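Local coordinates for protein probable chitinase (Chromobacterium violaceum, PDB 5JH8) that probably binds chitin and, as a family 18 glycoside hydrolase, probably hydrolyses the glycosidic bonds of its chains, at residues H255-N260 with V271-A276; S177-I182 with P217-D222; A6-Y11 with Y297-E302. All coordinates share one frame; numbering follows the deposited sequence. Where two conformers were deposited one is given.

How the contacts relate
Starting from the N terminus, residues 6-11 at the end of the first barrel strand wait almost the whole chain for their partner, residues 297-302, so contact 3 closes the longest loop and the barrel itself, joining first and last strands. Contacts 1 and 2 are both nested inside that loop and follow one another in series. Contact 2 closes when strand 212-222 returns to the loop after strand 172-176; contact 1 then forms a short hairpin. The hairpin's strand 268-273 neighbours strand 212-222, with Trp272 O probably hydrogen-bonded to Tyr221 N. Contacts 2 and 3 share both bound ligands and meet where Ala218 N reaches Tyr297 O.

Contact 1. Residues H255-N260 with V271-A276; sequences HSLTFN and VWTENA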
loop_
_atom_site.group_PDB
_atom_site.type_symbol
_atom_site.label_atom_id
_atom_site.label_comp_id
_atom_site.label_asym_id
_atom_site.label_seq_id
_atom_site.Cartn_x
_atom_site.Cartn_y
_atom_site.Cartn_z
ATOM N N HIS A 255 -4.881 -4.497 -18.198
ATOM C CA HIS A 255 -5.959 -4.933 -17.316
ATOM C C HIS A 255 -6.475 -3.777 -16.470
ATOM O O HIS A 255 -6.476 -3.807 -15.241
ATOM C CB HIS A 255 -5.567 -6.143 -16.464
ATOM C CG HIS A 255 -5.514 -7.401 -17.252
ATOM N ND1 HIS A 255 -6.654 -8.055 -17.659
ATOM C CD2 HIS A 255 -4.471 -8.073 -17.791
ATOM C CE1 HIS A 255 -6.309 -9.111 -18.373
ATOM N NE2 HIS A 255 -4.993 -9.143 -18.472
ATOM N N SER A 256 -6.940 -2.739 -17.164
ATOM C CA SER A 256 -7.441 -1.539 -16.513
ATOM C C SER A 256 -8.674 -1.057 -17.255
ATOM O O SER A 256 -8.789 -1.253 -18.464
ATOM C CB SER A 256 -6.348 -0.466 -16.476
ATOM O OG SER A 256 -5.193 -0.937 -15.795
ATOM N N LEU A 257 -9.571 -0.405 -16.528
ATOM C CA LEU A 257 -10.815 0.105 -17.068
ATOM C C LEU A 257 -10.709 1.612 -17.248
ATOM O O LEU A 257 -10.247 2.313 -16.341
ATOM C CB LEU A 257 -11.961 -0.236 -16.127
ATOM C CG LEU A 257 -13.351 0.024 -16.691
ATOM C CD1 LEU A 257 -13.720 -1.046 -17.701
ATOM C CD2 LEU A 257 -14.366 0.085 -15.555
ATOM N N THR A 258 -11.152 2.119 -18.406
ATOM C CA THR A 258 -11.129 3.557 -18.637
ATOM C C THR A 258 -12.450 4.022 -19.228
ATOM O O THR A 258 -13.138 3.282 -19.930
ATOM C CB THR A 258 -9.930 3.969 -19.507
ATOM O OG1 THR A 258 -9.833 5.397 -19.568
ATOM C CG2 THR A 258 -10.026 3.432 -20.907
ATOM N N PHE A 259 -12.803 5.269 -18.945
ATOM C CA PHE A 259 -13.933 5.900 -19.605
ATOM C C PHE A 259 -13.749 7.400 -19.558
ATOM O O PHE A 259 -12.940 7.923 -18.792
ATOM C CB PHE A 259 -15.297 5.476 -19.034
ATOM C CG PHE A 259 -15.487 5.732 -17.560
ATOM C CD1 PHE A 259 -15.080 4.792 -16.624
ATOM C CD2 PHE A 259 -16.151 6.869 -17.107
ATOM C CE1 PHE A 259 -15.282 5.000 -15.287
ATOM C CE2 PHE A 259 -16.360 7.065 -15.748
ATOM C CZ PHE A 259 -15.929 6.121 -14.856
ATOM N N ASN A 260 -14.501 8.078 -20.412
ATOM C CA ASN A 260 -14.510 9.520 -20.460
ATOM C C ASN A 260 -15.932 10.015 -20.295
ATOM O O ASN A 260 -16.907 9.279 -20.485
ATOM C CB ASN A 260 -14.008 10.033 -21.808
ATOM C CG ASN A 260 -12.590 9.645 -22.071
ATOM O OD1 ASN A 260 -11.650 10.320 -21.640
ATOM N ND2 ASN A 260 -12.416 8.549 -22.798
ATOM N N VAL A 271 -11.245 8.798 -16.721
ATOM C CA VAL A 271 -11.123 7.961 -15.540
ATOM C C VAL A 271 -10.335 6.720 -15.906
ATOM O O VAL A 271 -10.563 6.122 -16.955
ATOM C CB VAL A 271 -12.518 7.551 -15.016
ATOM C CG1 VAL A 271 -12.412 6.544 -13.862
ATOM C CG2 VAL A 271 -13.313 8.781 -14.609
ATOM N N TRP A 272 -9.426 6.323 -15.028
ATOM C CA TRP A 272 -8.793 5.010 -15.064
ATOM C C TRP A 272 -9.016 4.342 -13.714
ATOM O O TRP A 272 -8.742 4.953 -12.673
ATOM C CB TRP A 272 -7.297 5.107 -15.343
ATOM C CG TRP A 272 -6.971 5.387 -16.771
ATOM C CD1 TRP A 272 -6.805 6.613 -17.344
ATOM C CD2 TRP A 272 -6.755 4.427 -17.811
ATOM N NE1 TRP A 272 -6.485 6.480 -18.673
ATOM C CE2 TRP A 272 -6.456 5.146 -18.986
ATOM C CE3 TRP A 272 -6.789 3.038 -17.868
ATOM C CZ2 TRP A 272 -6.202 4.511 -20.210
ATOM C CZ3 TRP A 272 -6.537 2.418 -19.058
ATOM C CH2 TRP A 272 -6.237 3.145 -20.217
ATOM N N THR A 273 -9.519 3.106 -13.727
ATOM C CA THR A 273 -9.811 2.397 -12.493
ATOM C C THR A 273 -9.781 0.898 -12.771
ATOM O O THR A 273 -9.280 0.433 -13.806
ATOM C CB THR A 273 -11.120 2.900 -11.871
ATOM O OG1 THR A 273 -11.220 2.370 -10.550
ATOM C CG2 THR A 273 -12.320 2.529 -12.719
ATOM N N GLU A 274 -10.302 0.149 -11.808
ATOM C CA GLU A 274 -10.339 -1.309 -11.809
ATOM C C GLU A 274 -11.768 -1.792 -12.036
ATOM O O GLU A 274 -12.743 -1.054 -11.842
ATOM C CB GLU A 274 -9.870 -1.896 -10.462
ATOM C CG GLU A 274 -8.502 -1.406 -9.969
ATOM C CD GLU A 274 -7.375 -1.734 -10.916
ATOM O OE1 GLU A 274 -7.382 -2.862 -11.487
ATOM O OE2 GLU A 274 -6.486 -0.867 -11.097
ATOM N N ASN A 275 -11.884 -3.064 -12.438
ATOM C CA ASN A 275 -13.156 -3.769 -12.345
ATOM C C ASN A 275 -12.908 -5.149 -11.742
ATOM O O ASN A 275 -11.810 -5.446 -11.285
ATOM C CB ASN A 275 -13.898 -3.808 -13.695
ATOM C CG ASN A 275 -13.224 -4.694 -14.722
ATOM O OD1 ASN A 275 -12.200 -5.306 -14.468
ATOM N ND2 ASN A 275 -13.799 -4.735 -15.919
ATOM N N ALA A 276 -13.922 -6.010 -11.710
ATOM C CA ALA A 276 -13.736 -7.305 -11.062
ATOM C C ALA A 276 -12.710 -8.150 -11.807
ATOM O O ALA A 276 -11.923 -8.873 -11.186
ATOM C CB ALA A 276 -15.073 -8.032 -10.942
HETATM O O HOH W 1 -4.990 -0.107 -13.213
#
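Thr258 lies over one face of the Trp272 indole, its CB 3.5 Å from the centroid of the six-membered ring and almost exactly on the ring normal, a CH-pi contact. Both side chains point the same way from a non-hydrogen-bonded pair. With OG1 of Thr258 set anti to the backbone N (chi1 -172°), the hydroxyl stays against the ring face and donates to Val271 O at 2.8 Å. That carbonyl also takes the backbone N-H of Phe259, the two donors arriving from opposite faces of its plane. Ser256 CB meets the same indole at its edge, 3.8 Å from Trp272 CE3.

The strands form an antiparallel hairpin, 256-262 with 268-273, in the segment between the seventh and eighth barrel strands, consistent with the alpha/beta insertion of many family 18 chitinases. Its register is fixed by paired backbone bonds between Leu257 and Thr273 and between Phe259 and Val271. Near the start of the first strand, Asp251 lies opposite two residues at once, His255 and Ser256, a G1 beta bulge.

On the other face of the hairpin, Phe259 takes the crowded chi1 of 58°, which folds its ring over Val271. Val271 CB sits 3.8 Å from the Phe259 centroid, with CG1 against CE1 and CZ and CG2 against CE2. Helix 237-244 packs there through Leu240. Back on the indole side, near the start of strand 256-262, a water donates to Ser256 OG and to Glu274 OE2, 2.7 Å from the latter. Ser256 OG also pairs with Thr254 O, while Glu274 OE1 is held by Ser278 OG and a salt bridge to Lys282.

Contact 2. Residues S177-I182 with P217-D222; sequences SYDEAI and PAYGYD. With 6KY ((2S)-2-(dimethylamino)-4-(methylselanyl)butanoic acid), chain E; HIS (histidine), chain F.
Opposite first torsions bring Tyr219 and Tyr221 to one oxygen of Asp179: the ring of Tyr219 stands between its backbone N and carbonyl carbon (chi1 66°), whereas in Tyr221 CG is anti to the carbonyl carbon (chi1 -66°). Each hydroxyl donates to Asp179 OD1, Tyr219 OH at 2.7 Å and Tyr221 OH at the same length. They come from opposite faces of the carboxylate, well out of its plane, so the two bonds hold the group between them and fix its rotation. For both tyrosines OD1 lies at the ring edge. The other oxygen, OD2, is left facing the ligand, and it accepts from the amino N of the bound dimethylamino-methylselanylbutanoic acid at 2.5 Å.

Tyr178 has an unusually low chi1 of 37°, which carries its ring past Tyr219 OH, 3.5 Å from Tyr178 CD1, the two side chains crossing at about a right angle. The CB of Tyr178 rests on Pro217 CB at 3.9 Å. At the far end Tyr178 OH shares a hydrogen bond with NE2 of the bound histidine, 2.7 Å, and is also bonded to Gln174. Beyond Asp179, Ile182 lies alongside Tyr221, with Ile182 CG2 4.1 Å from Tyr221 CE2.

Tyr178 and Asp179 complete the Q-x-M-x-Y-D signature, which in family 18 enzymes lines the sugar-binding cleft after the sixth barrel strand. Here that loop, following strand 172-176, meets the end of the seventh, strand 212-222; helix 193-206 packs on Ser177, and Met231 of strand 230-233 touches Tyr219 and Tyr221.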
loop_
_atom_site.group_PDB
_atom_site.type_symbol
_atom_site.label_atom_id
_atom_site.label_comp_id
_atom_site.label_asym_id
_atom_site.label_seq_id
_atom_site.Cartn_x
_atom_site.Cartn_y
_atom_site.Cartn_z
ATOM N N SER A 177 2.118 -1.330 -5.663
ATOM C CA SER A 177 1.892 -1.389 -7.106
ATOM C C SER A 177 0.564 -0.737 -7.480
ATOM O O SER A 177 -0.332 -1.348 -8.073
ATOM C CB SER A 177 1.993 -2.817 -7.618
ATOM O OG SER A 177 1.187 -3.725 -6.906
ATOM N N TYR A 178 0.500 0.552 -7.141
ATOM C CA TYR A 178 -0.590 1.445 -7.487
ATOM C C TYR A 178 0.001 2.850 -7.542
ATOM O O TYR A 178 1.160 3.075 -7.195
ATOM C CB TYR A 178 -1.810 1.287 -6.542
ATOM C CG TYR A 178 -1.487 1.028 -5.084
ATOM C CD1 TYR A 178 -0.976 2.020 -4.272
ATOM C CD2 TYR A 178 -1.708 -0.228 -4.525
ATOM C CE1 TYR A 178 -0.688 1.773 -2.933
ATOM C CE2 TYR A 178 -1.434 -0.473 -3.205
ATOM C CZ TYR A 178 -0.935 0.526 -2.409
ATOM O OH TYR A 178 -0.697 0.214 -1.097
ATOM N N ASP A 179 -0.791 3.802 -8.013
ATOM C CA ASP A 179 -0.304 5.157 -8.270
ATOM C C ASP A 179 0.746 5.198 -9.388
ATOM O O ASP A 179 1.619 6.066 -9.410
ATOM C CB ASP A 179 0.145 5.861 -6.993
ATOM C CG ASP A 179 -1.002 6.078 -6.043
ATOM O OD1 ASP A 179 -2.174 6.098 -6.489
ATOM O OD2 ASP A 179 -0.718 6.205 -4.847
ATOM N N GLU A 180 0.628 4.279 -10.349
ATOM C CA GLU A 180 1.420 4.377 -11.571
ATOM C C GLU A 180 1.180 5.712 -12.254
ATOM O O GLU A 180 2.096 6.304 -12.843
ATOM C CB GLU A 180 1.025 3.228 -12.487
ATOM C CG GLU A 180 1.814 3.139 -13.760
ATOM C CD GLU A 180 1.257 2.131 -14.737
ATOM O OE1 GLU A 180 0.311 1.386 -14.410
ATOM O OE2 GLU A 180 1.792 2.100 -15.881
ATOM N N ALA A 181 -0.058 6.180 -12.206
ATOM C CA ALA A 181 -0.469 7.517 -12.585
ATOM C C ALA A 181 -1.232 8.072 -11.391
ATOM O O ALA A 181 -1.852 7.312 -10.657
ATOM C CB ALA A 181 -1.399 7.497 -13.805
ATOM N N ILE A 182 -1.157 9.395 -11.198
ATOM C CA ILE A 182 -1.823 10.111 -10.113
ATOM C C ILE A 182 -2.417 11.389 -10.696
ATOM O O ILE A 182 -2.026 11.823 -11.795
ATOM C CB ILE A 182 -0.857 10.442 -8.954
ATOM C CG1 ILE A 182 0.344 11.272 -9.442
ATOM C CG2 ILE A 182 -0.446 9.126 -8.225
ATOM C CD1 ILE A 182 1.246 11.768 -8.331
ATOM N N PRO A 217 -5.303 -1.509 -5.770
ATOM C CA PRO A 217 -6.086 -0.375 -5.284
ATOM C C PRO A 217 -7.579 -0.648 -5.350
ATOM O O PRO A 217 -8.082 -1.229 -6.311
ATOM C CB PRO A 217 -5.705 0.732 -6.268
ATOM C CG PRO A 217 -5.535 -0.023 -7.591
ATOM C CD PRO A 217 -4.905 -1.349 -7.193
ATOM N N ALA A 218 -8.288 -0.177 -4.331
ATOM C CA ALA A 218 -9.751 -0.107 -4.332
ATOM C C ALA A 218 -10.232 1.260 -4.777
ATOM O O ALA A 218 -11.212 1.802 -4.264
ATOM C CB ALA A 218 -10.301 -0.478 -2.959
ATOM N N TYR A 219 -9.530 1.822 -5.758
ATOM C CA TYR A 219 -9.810 3.158 -6.252
ATOM C C TYR A 219 -9.162 3.280 -7.627
ATOM O O TYR A 219 -8.328 2.455 -8.038
ATOM C CB TYR A 219 -9.268 4.270 -5.309
ATOM C CG TYR A 219 -7.750 4.286 -5.233
ATOM C CD1 TYR A 219 -7.048 3.498 -4.326
ATOM C CD2 TYR A 219 -7.022 5.060 -6.105
ATOM C CE1 TYR A 219 -5.683 3.461 -4.314
ATOM C CE2 TYR A 219 -5.639 5.028 -6.118
ATOM C CZ TYR A 219 -4.972 4.223 -5.222
ATOM O OH TYR A 219 -3.607 4.142 -5.194
ATOM N N GLY A 220 -9.548 4.357 -8.309
ATOM C CA GLY A 220 -8.864 4.869 -9.471
ATOM C C GLY A 220 -8.834 6.377 -9.383
ATOM O O GLY A 220 -9.091 6.944 -8.317
ATOM N N TYR A 221 -8.521 7.051 -10.490
ATOM C CA TYR A 221 -8.535 8.496 -10.524
ATOM C C TYR A 221 -9.393 9.000 -11.681
ATOM O O TYR A 221 -9.514 8.375 -12.747
ATOM C CB TYR A 221 -7.117 9.078 -10.645
ATOM C CG TYR A 221 -6.260 8.818 -9.434
ATOM C CD1 TYR A 221 -6.582 9.363 -8.205
ATOM C CD2 TYR A 221 -5.126 8.043 -9.527
ATOM C CE1 TYR A 221 -5.812 9.110 -7.077
ATOM C CE2 TYR A 221 -4.335 7.797 -8.404
ATOM C CZ TYR A 221 -4.698 8.331 -7.183
ATOM O OH TYR A 221 -3.960 8.108 -6.058
ATOM N N ASP A 222 -10.000 10.152 -11.417
ATOM C CA ASP A 222 -10.823 10.889 -12.364
ATOM C C ASP A 222 -10.118 12.212 -12.643
ATOM O O ASP A 222 -10.061 13.083 -11.773
ATOM C CB ASP A 222 -12.196 11.106 -11.744
ATOM C CG ASP A 222 -13.137 11.915 -12.618
ATOM O OD1 ASP A 222 -12.678 12.563 -13.563
ATOM O OD2 ASP A 222 -14.345 11.906 -12.309
HETATM N N 6KY E . -2.360 6.430 -2.928
HETATM C CA 6KY E . -1.530 7.404 -2.150
HETATM C C 6KY E . -1.798 7.231 -0.669
HETATM O O 6KY E . -2.894 7.524 -0.205
HETATM C CB 6KY E . -1.752 8.870 -2.573
HETATM C CG 6KY E . -1.323 9.117 -4.030
HETATM SE SE 6KY E . -1.446 10.989 -4.593
HETATM C CE 6KY E . -3.387 11.045 -4.782
HETATM C CN1 6KY E . -3.797 6.762 -2.989
HETATM C CN2 6KY E . -2.227 5.037 -2.437
HETATM N N HIS F . -0.810 6.710 0.061
HETATM C CA HIS F . -0.956 6.482 1.495
HETATM C C HIS F . -1.031 7.815 2.226
HETATM O O HIS F . -0.571 8.853 1.733
HETATM C CB HIS F . 0.201 5.631 2.025
HETATM C CG HIS F . 0.162 4.203 1.570
HETATM N ND1 HIS F . 0.880 3.205 2.192
HETATM C CD2 HIS F . -0.491 3.610 0.543
HETATM C CE1 HIS F . 0.651 2.056 1.585
HETATM N NE2 HIS F . -0.160 2.276 0.566
HETATM O OXT HIS F . -1.569 7.876 3.332
#

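Contact 3. Residues A6-Y11 with Y297-E302; sequences AYYSGY and YALGME. With HIS (histidine), chain F; 6KY ((2S)-2-(dimethylamino)-4-(methylselanyl)butanoic acid), chain E.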
loop_
_atom_site.group_PDB
_atom_site.type_symbol
_atom_site.label_atom_id
_atom_site.label_comp_id
_atom_site.label_asym_id
_atom_site.label_seq_id
_atom_site.Cartn_x
_atom_site.Cartn_y
_atom_site.Cartn_z
ATOM N N ALA A 6 -5.120 -6.114 4.487
ATOM C CA ALA A 6 -5.968 -4.946 4.292
ATOM C C ALA A 6 -5.376 -3.749 5.024
ATOM O O ALA A 6 -4.794 -3.885 6.088
ATOM C CB ALA A 6 -7.374 -5.240 4.825
ATOM N N TYR A 7 -5.558 -2.562 4.455
ATOM C CA TYR A 7 -5.137 -1.304 5.066
ATOM C C TYR A 7 -6.319 -0.642 5.771
ATOM O O TYR A 7 -7.336 -0.334 5.150
ATOM C CB TYR A 7 -4.485 -0.353 4.037
ATOM C CG TYR A 7 -3.010 -0.656 3.928
ATOM C CD1 TYR A 7 -2.556 -1.726 3.203
ATOM C CD2 TYR A 7 -2.090 0.037 4.703
ATOM C CE1 TYR A 7 -1.240 -2.080 3.216
ATOM C CE2 TYR A 7 -0.762 -0.292 4.702
ATOM C CZ TYR A 7 -0.336 -1.367 3.982
ATOM O OH TYR A 7 0.971 -1.762 4.023
ATOM N N TYR A 8 -6.165 -0.449 7.085
ATOM C CA TYR A 8 -7.135 0.241 7.935
ATOM C C TYR A 8 -6.576 1.630 8.214
ATOM O O TYR A 8 -5.689 1.800 9.046
ATOM C CB TYR A 8 -7.381 -0.551 9.216
ATOM C CG TYR A 8 -8.467 0.052 10.068
ATOM C CD1 TYR A 8 -9.776 -0.054 9.694
ATOM C CD2 TYR A 8 -8.179 0.750 11.234
ATOM C CE1 TYR A 8 -10.782 0.502 10.452
ATOM C CE2 TYR A 8 -9.191 1.328 11.989
ATOM C CZ TYR A 8 -10.505 1.195 11.595
ATOM O OH TYR A 8 -11.546 1.729 12.323
ATOM N N SER A 9 -7.147 2.636 7.550
ATOM C CA SER A 9 -6.597 3.976 7.527
ATOM C C SER A 9 -7.732 4.977 7.690
ATOM O O SER A 9 -8.894 4.608 7.880
ATOM C CB SER A 9 -5.839 4.211 6.218
ATOM O OG SER A 9 -5.330 5.527 6.196
ATOM N N GLY A 10 -7.393 6.258 7.573
ATOM C CA GLY A 10 -8.328 7.330 7.846
ATOM C C GLY A 10 -9.284 7.624 6.709
ATOM O O GLY A 10 -9.184 8.652 6.036
ATOM N N TYR A 11 -10.229 6.719 6.499
ATOM C CA TYR A 11 -11.249 6.865 5.477
ATOM C C TYR A 11 -12.612 6.608 6.086
ATOM O O TYR A 11 -12.770 5.749 6.961
ATOM C CB TYR A 11 -11.015 5.881 4.314
ATOM C CG TYR A 11 -9.743 6.208 3.583
ATOM C CD1 TYR A 11 -9.659 7.336 2.789
ATOM C CD2 TYR A 11 -8.610 5.425 3.721
ATOM C CE1 TYR A 11 -8.494 7.667 2.141
ATOM C CE2 TYR A 11 -7.432 5.757 3.077
ATOM C CZ TYR A 11 -7.381 6.879 2.292
ATOM O OH TYR A 11 -6.208 7.207 1.657
ATOM N N TYR A 297 -5.604 -1.564 -0.825
ATOM C CA TYR A 297 -5.615 -0.205 -0.309
ATOM C C TYR A 297 -6.879 0.482 -0.810
ATOM O O TYR A 297 -6.975 0.784 -2.008
ATOM C CB TYR A 297 -4.369 0.585 -0.759
ATOM C CG TYR A 297 -4.232 1.862 0.034
ATOM C CD1 TYR A 297 -4.866 3.019 -0.369
ATOM C CD2 TYR A 297 -3.584 1.878 1.252
ATOM C CE1 TYR A 297 -4.809 4.176 0.376
ATOM C CE2 TYR A 297 -3.548 3.024 2.022
ATOM C CZ TYR A 297 -4.175 4.172 1.575
ATOM O OH TYR A 297 -4.157 5.345 2.288
ATOM N N ALA A 298 -7.872 0.770 0.051
ATOM C CA ALA A 298 -7.904 0.593 1.502
ATOM C C ALA A 298 -9.379 0.384 1.926
ATOM O O ALA A 298 -10.311 0.685 1.189
ATOM C CB ALA A 298 -7.345 1.804 2.216
ATOM N N LEU A 299 -9.549 -0.123 3.144
ATOM C CA LEU A 299 -10.871 -0.365 3.702
ATOM C C LEU A 299 -11.688 0.922 3.760
ATOM O O LEU A 299 -11.230 1.963 4.227
ATOM C CB LEU A 299 -10.731 -0.959 5.105
ATOM C CG LEU A 299 -10.171 -2.382 5.169
ATOM C CD1 LEU A 299 -9.729 -2.676 6.590
ATOM C CD2 LEU A 299 -11.176 -3.461 4.714
ATOM N N GLY A 300 -12.928 0.833 3.294
ATOM C CA GLY A 300 -13.826 1.957 3.253
ATOM C C GLY A 300 -14.062 2.469 1.852
ATOM O O GLY A 300 -14.985 3.258 1.644
HETATM N N MSE A 301 -13.251 2.047 0.889
HETATM C CA MSE A 301 -13.397 2.503 -0.480
HETATM C C MSE A 301 -14.199 1.545 -1.354
HETATM O O MSE A 301 -14.496 1.859 -2.515
HETATM C CB MSE A 301 -12.012 2.651 -1.113
HETATM C CG MSE A 301 -11.116 3.610 -0.412
HETATM SE SE MSE A 301 -9.458 3.705 -1.422
HETATM C CE MSE A 301 -8.481 4.929 -0.248
ATOM N N GLU A 302 -14.463 0.356 -0.838
ATOM C CA GLU A 302 -14.870 -0.789 -1.641
ATOM C C GLU A 302 -16.324 -1.178 -1.391
ATOM O O GLU A 302 -17.034 -0.570 -0.596
ATOM C CB GLU A 302 -13.911 -1.957 -1.405
ATOM C CG GLU A 302 -14.146 -2.799 -0.144
ATOM C CD GLU A 302 -13.619 -2.203 1.138
ATOM O OE1 GLU A 302 -13.986 -1.058 1.501
ATOM O OE2 GLU A 302 -12.848 -2.899 1.844
HETATM N N HIS F . -0.810 6.710 0.061
HETATM C CA HIS F . -0.956 6.482 1.495
HETATM C C HIS F . -1.031 7.815 2.226
HETATM O O HIS F . -0.571 8.853 1.733
HETATM C CB HIS F . 0.201 5.631 2.025
HETATM C CG HIS F . 0.162 4.203 1.570
HETATM N ND1 HIS F . 0.880 3.205 2.192
HETATM C CD2 HIS F . -0.491 3.610 0.543
HETATM C CE1 HIS F . 0.651 2.056 1.585
HETATM N NE2 HIS F . -0.160 2.276 0.566
HETATM O OXT HIS F . -1.569 7.876 3.332
HETATM N N 6KY E . -2.360 6.430 -2.928
HETATM C CA 6KY E . -1.530 7.404 -2.150
HETATM C C 6KY E . -1.798 7.231 -0.669
HETATM O O 6KY E . -2.894 7.524 -0.205
HETATM C CB 6KY E . -1.752 8.870 -2.573
HETATM C CG 6KY E . -1.323 9.117 -4.030
HETATM SE SE 6KY E . -1.446 10.989 -4.593
HETATM C CE 6KY E . -3.387 11.045 -4.782
HETATM C CN1 6KY E . -3.797 6.762 -2.989
HETATM C CN2 6KY E . -2.227 5.037 -2.437
HETATM O O HOH W 2 -8.895 2.188 5.502
#
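The Tyr11 ring, in one of its two modelled conformers, carries CE of Met301, a selenomethionine, over one face, 3.6 Å from the ring centroid, a CH-pi and Met-aromatic contact, and has Tyr297 OH at its edge. The Tyr297 ring is sandwiched: Ala298 CB lies over the centre of one face, while CD2 of the bound histidine lies toward the rim of the other, 3.4 Å from Tyr297 CE2. CE1 of the same histidine lies over a face of Tyr7. Tyr11 and Tyr297 cross nearly perpendicularly, sharing a hydrogen bond between their hydroxyls of 2.8 Å. The extended chain of Met301 beyond CG reaches far enough to lay its methyl on Tyr11.

This is the seam of the TIM barrel, where strand 3-8 runs parallel to strand 293-297. Tyr297, followed by a cis peptide, stands at the end of the eighth strand, where many family 18 enzymes place a tryptophan on the floor of the cleft. Just beyond, Leu299 N donates to Tyr7 O at 3.0 Å, entering a type II turn from Ala298 to Met301.

Tyr7 CB packs 3.7 Å from Tyr297 CD2, and the Tyr7 hydroxyl is hydrogen-bonded to Asn109. Leu299 CD1 fits between Ala6 CB, 3.9 Å away, and the edge of the Tyr8 ring.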